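Local coordinates for brain tumor protein (Drosophila melanogaster American nodavirus, PDB 6J9R), which probably represses translation as the TRIM-family protein Brat, this fragment being its coiled-coil domain, which pairs with a second copy, at residues B[107-110]-B[111-114]. Numbering follows the deposited sequence.
Sequences APPS and SLLT
Leu113 reaches back from the first turn of helix 110-128 to the two prolines that lead into it, in the loop where the chain leaves long helix 30-104 near one end of the elongated TRIM coiled-coil domain. Its CB lies 3.6 Å from Pro109 O, the same oxygen that accepts the Leu113 backbone N-H at 3.1 Å in a fairly straight bond (160° at the hydrogen). One atom further out, CG sits beside both that oxygen and Pro108 CB; the first torsion, with CG anti to the carbonyl carbon (chi1 -69°), swings the side chain back in this direction. At the fork, Leu113 CD1 approaches Pro108 O at 3.7 Å, whereas Leu113 CD2 rests on Pro108 CB at 3.9 Å. Leu9 of the second subunit packs on both Leu113 and Pro108, which makes a branched apolar side chain apt here. Pro109, the N-cap residue, brings its ring CD against Leu112 CB at 3.9 Å. Proline suits the helix entrance, where its missing N-H costs no helical bond. Ser110 O takes two bonds, from Thr114 N and Thr114 OG1, each at 2.8 Å and from opposite faces of the carbonyl plane; threonine's short beta-hydroxyl can bend back to the carbonyl four residues earlier. Two backbone bonds and one hydroxyl bond thus hold the first turn, while Leu112 packs on Thr98 and Val102 of helix 30-104 and Leu113 with Pro108 meets the second subunit.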
loop_
_atom_site.group_PDB
_atom_site.type_symbol
_atom_site.label_atom_id
_atom_site.label_comp_id
_atom_site.label_asym_id
_atom_site.label_seq_id
_atom_site.Cartn_x
_atom_site.Cartn_y
_atom_site.Cartn_z
ATOM N N ALA B 107 52.268 -46.800 24.514
ATOM C CA ALA B 107 51.034 -47.469 24.890
ATOM C C ALA B 107 49.998 -46.437 25.336
ATOM O O ALA B 107 50.000 -46.007 26.493
ATOM C CB ALA B 107 51.295 -48.477 25.996
ATOM N N PRO B 108 49.124 -46.020 24.402
ATOM C CA PRO B 108 48.079 -45.010 24.616
ATOM C C PRO B 108 47.110 -45.419 25.722
ATOM O O PRO B 108 46.431 -46.443 25.595
ATOM C CB PRO B 108 47.358 -44.953 23.268
ATOM C CG PRO B 108 48.314 -45.507 22.291
ATOM C CD PRO B 108 49.107 -46.537 23.024
ATOM N N PRO B 109 47.022 -44.617 26.786
ATOM C CA PRO B 109 46.066 -44.894 27.862
ATOM C C PRO B 109 44.630 -44.910 27.339
ATOM O O PRO B 109 44.355 -44.325 26.295
ATOM C CB PRO B 109 46.277 -43.729 28.836
ATOM C CG PRO B 109 47.582 -43.137 28.476
ATOM C CD PRO B 109 47.771 -43.372 27.013
ATOM N N SER B 110 43.727 -45.580 28.043
ATOM C CA SER B 110 42.335 -45.618 27.617
ATOM C C SER B 110 41.700 -44.231 27.673
ATOM O O SER B 110 40.830 -43.920 26.863
ATOM C CB SER B 110 41.536 -46.597 28.477
ATOM O OG SER B 110 41.531 -46.191 29.835
ATOM N N SER B 111 42.152 -43.393 28.604
ATOM C CA SER B 111 41.574 -42.064 28.755
ATOM C C SER B 111 41.956 -41.195 27.579
ATOM O O SER B 111 41.149 -40.409 27.089
ATOM C CB SER B 111 42.041 -41.392 30.039
ATOM O OG SER B 111 43.413 -41.045 29.952
ATOM N N LEU B 112 43.192 -41.338 27.119
ATOM C CA LEU B 112 43.640 -40.590 25.950
ATOM C C LEU B 112 42.875 -41.036 24.712
ATOM O O LEU B 112 42.441 -40.202 23.911
ATOM C CB LEU B 112 45.141 -40.774 25.743
ATOM C CG LEU B 112 45.741 -40.177 24.467
ATOM C CD1 LEU B 112 45.482 -38.689 24.377
ATOM C CD2 LEU B 112 47.242 -40.447 24.412
ATOM N N LEU B 113 42.680 -42.352 24.594
ATOM C CA LEU B 113 41.960 -42.922 23.475
ATOM C C LEU B 113 40.490 -42.532 23.511
ATOM O O LEU B 113 39.879 -42.349 22.466
ATOM C CB LEU B 113 42.095 -44.441 23.468
ATOM C CG LEU B 113 43.435 -45.084 23.162
ATOM C CD1 LEU B 113 43.371 -46.568 23.504
ATOM C CD2 LEU B 113 43.767 -44.892 21.706
ATOM N N THR B 114 39.928 -42.414 24.713
ATOM C CA THR B 114 38.539 -41.982 24.883
ATOM C C THR B 114 38.406 -40.540 24.396
ATOM O O THR B 114 37.457 -40.201 23.677
ATOM C CB THR B 114 38.090 -42.108 26.356
ATOM O OG1 THR B 114 38.056 -43.502 26.721
ATOM C CG2 THR B 114 36.706 -41.517 26.558
#